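Local coordinates for NreA (Staphylococcus aureus subsp. aureus, PDB 6K2H), which probably senses nitrate through a GAF domain and passes the signal to partner proteins of nitrate regulation, at residues F27-F32 / V119-Q124. The protein carries 1 engineered substitution. Residues are numbered along the deposited sequence; the frame is centred on the assembly and turned at random.
Sequences FAAIAF and VLLFGQ
The ring of F27 and the isobutyl group of L121 meet on one face of a two-strand antiparallel pairing, two residues apart along the strands. The L121 methyl CD2 arrives at the ring edge, in its plane, 4.0 Å from F27 CE2. With CG anti to the backbone N (chi1 178°), the F27 ring extends along its own strand toward L121, and its edge runs past G123, its direct partner, whose lack of a side chain leaves room for it there. A29 and A31 continue this face opposite L121 and V119; their small methyls accommodate W44 of the neighbouring strand 42-48, which also touches L121.

On the other face, I30 and L120 sit at a non-hydrogen-bonded pair and their side chains cross at a slant, I30 CG1 lying 3.9 Å from L120 CD1. A28 needs little room: its methyl approaches the F122 ring obliquely, CB 4.1 Å from CD1, while L16 and R20 of helix 10-23 pack over it. The F122 ring itself stacks with Y25. L16 reaches L120 as well, and F12 touches I30, so branched aliphatic and aromatic groups fill the space under this helix.

Six backbone hydrogen bonds fix the register, two at each of the pairs F27-G123, A29-L121 and A31-V119. The L121 N to A29 O bond, 2.8 Å long, is almost straight at 178°, whereas F27 N to G123 O bends to 133° at the end of the pairing. Between them, the CA-H of A28 makes a short but bent contact with L121 O, CA to O 3.0 Å. All ten contacting residues are buried, as befits neighbouring inner strands at the centre of the 2-1-5-4-3 antiparallel sheet of a GAF domain.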
loop_
_atom_site.group_PDB
_atom_site.type_symbol
_atom_site.label_atom_id
_atom_site.label_comp_id
_atom_site.label_asym_id
_atom_site.label_seq_id
_atom_site.Cartn_x
_atom_site.Cartn_y
_atom_site.Cartn_z
ATOM N N PHE A 27 -2.103 -8.711 4.595
ATOM C CA PHE A 27 -1.629 -8.318 3.278
ATOM C C PHE A 27 -0.626 -7.183 3.396
ATOM O O PHE A 27 -0.736 -6.279 4.284
ATOM C CB PHE A 27 -2.853 -7.795 2.470
ATOM C CG PHE A 27 -2.513 -7.312 1.085
ATOM C CD1 PHE A 27 -2.166 -8.206 0.086
ATOM C CD2 PHE A 27 -2.514 -5.978 0.770
ATOM C CE1 PHE A 27 -1.835 -7.800 -1.184
ATOM C CE2 PHE A 27 -2.171 -5.565 -0.516
ATOM C CZ PHE A 27 -1.822 -6.473 -1.487
ATOM N N ALA A 28 0.335 -7.137 2.496
ATOM C CA ALA A 28 1.172 -5.892 2.381
ATOM C C ALA A 28 1.561 -5.681 0.913
ATOM O O ALA A 28 1.585 -6.651 0.143
ATOM C CB ALA A 28 2.423 -5.946 3.309
ATOM N N ALA A 29 1.885 -4.457 0.521
ATOM C CA ALA A 29 2.227 -4.179 -0.860
ATOM C C ALA A 29 3.128 -2.983 -0.911
ATOM O O ALA A 29 3.047 -2.098 -0.020
ATOM C CB ALA A 29 0.987 -3.980 -1.671
ATOM N N ILE A 30 4.005 -2.953 -1.912
ATOM C CA ILE A 30 4.818 -1.736 -2.148
ATOM C C ILE A 30 4.540 -1.205 -3.548
ATOM O O ILE A 30 4.643 -1.940 -4.512
ATOM C CB ILE A 30 6.316 -2.069 -2.009
ATOM C CG1 ILE A 30 6.665 -2.403 -0.549
ATOM C CG2 ILE A 30 7.166 -0.858 -2.468
ATOM C CD1 ILE A 30 8.001 -3.119 -0.325
ATOM N N ALA A 31 4.258 0.091 -3.644
ATOM C CA ALA A 31 4.013 0.776 -4.915
ATOM C C ALA A 31 5.197 1.710 -5.226
ATOM O O ALA A 31 5.741 2.365 -4.339
ATOM C CB ALA A 31 2.714 1.555 -4.850
ATOM N N PHE A 32 5.543 1.780 -6.498
ATOM C CA PHE A 32 6.699 2.647 -7.002
ATOM C C PHE A 32 6.254 3.064 -8.384
ATOM O O PHE A 32 5.416 2.348 -9.028
ATOM C CB PHE A 32 8.006 1.791 -7.274
ATOM C CG PHE A 32 8.581 1.099 -6.109
ATOM C CD1 PHE A 32 8.892 -0.261 -6.175
ATOM C CD2 PHE A 32 8.950 1.829 -4.999
ATOM C CE1 PHE A 32 9.517 -0.862 -5.143
ATOM C CE2 PHE A 32 9.563 1.226 -3.935
ATOM C CZ PHE A 32 9.851 -0.128 -4.020
ATOM N N VAL A 119 5.277 3.705 -1.696
ATOM C CA VAL A 119 4.251 3.555 -0.686
ATOM C C VAL A 119 4.231 2.147 -0.185
ATOM O O VAL A 119 4.165 1.235 -0.991
ATOM C CB VAL A 119 2.860 3.978 -1.199
ATOM C CG1 VAL A 119 1.835 3.858 -0.082
ATOM C CG2 VAL A 119 2.909 5.400 -1.754
ATOM N N LEU A 120 4.332 1.973 1.149
ATOM C CA LEU A 120 4.142 0.689 1.801
ATOM C C LEU A 120 2.730 0.585 2.378
ATOM O O LEU A 120 2.299 1.419 3.225
ATOM C CB LEU A 120 5.148 0.501 2.920
ATOM C CG LEU A 120 5.070 -0.659 3.827
ATOM C CD1 LEU A 120 5.242 -1.967 3.084
ATOM C CD2 LEU A 120 6.158 -0.550 4.922
ATOM N N LEU A 121 1.983 -0.363 1.867
ATOM C CA LEU A 121 0.568 -0.575 2.256
ATOM C C LEU A 121 0.471 -1.833 3.108
ATOM O O LEU A 121 1.074 -2.882 2.738
ATOM C CB LEU A 121 -0.292 -0.684 1.031
ATOM C CG LEU A 121 -1.698 -1.199 1.351
ATOM C CD1 LEU A 121 -2.455 -0.187 2.070
ATOM C CD2 LEU A 121 -2.422 -1.616 0.056
ATOM N N PHE A 122 -0.122 -1.690 4.308
ATOM C CA PHE A 122 -0.477 -2.838 5.173
ATOM C C PHE A 122 -1.988 -2.952 5.121
ATOM O O PHE A 122 -2.729 -1.947 5.291
ATOM C CB PHE A 122 -0.007 -2.598 6.620
ATOM C CG PHE A 122 1.491 -2.631 6.781
ATOM C CD1 PHE A 122 2.133 -3.868 6.792
ATOM C CD2 PHE A 122 2.211 -1.499 7.034
ATOM C CE1 PHE A 122 3.516 -3.925 6.982
ATOM C CE2 PHE A 122 3.589 -1.548 7.250
ATOM C CZ PHE A 122 4.232 -2.772 7.224
ATOM N N GLY A 123 -2.478 -4.153 4.867
ATOM C CA GLY A 123 -3.920 -4.381 4.809
ATOM C C GLY A 123 -4.451 -5.541 5.640
ATOM O O GLY A 123 -3.765 -6.546 5.766
ATOM N N GLN A 124 -5.618 -5.373 6.237
ATOM C CA GLN A 124 -6.325 -6.471 6.905
ATOM C C GLN A 124 -7.503 -6.923 6.089
ATOM O O GLN A 124 -8.133 -6.102 5.367
ATOM C CB GLN A 124 -6.819 -6.073 8.297
ATOM C CG GLN A 124 -5.702 -5.635 9.246
ATOM C CD GLN A 124 -4.821 -6.750 9.734
ATOM O OE1 GLN A 124 -4.371 -7.608 8.965
ATOM N NE2 GLN A 124 -4.562 -6.771 11.050
#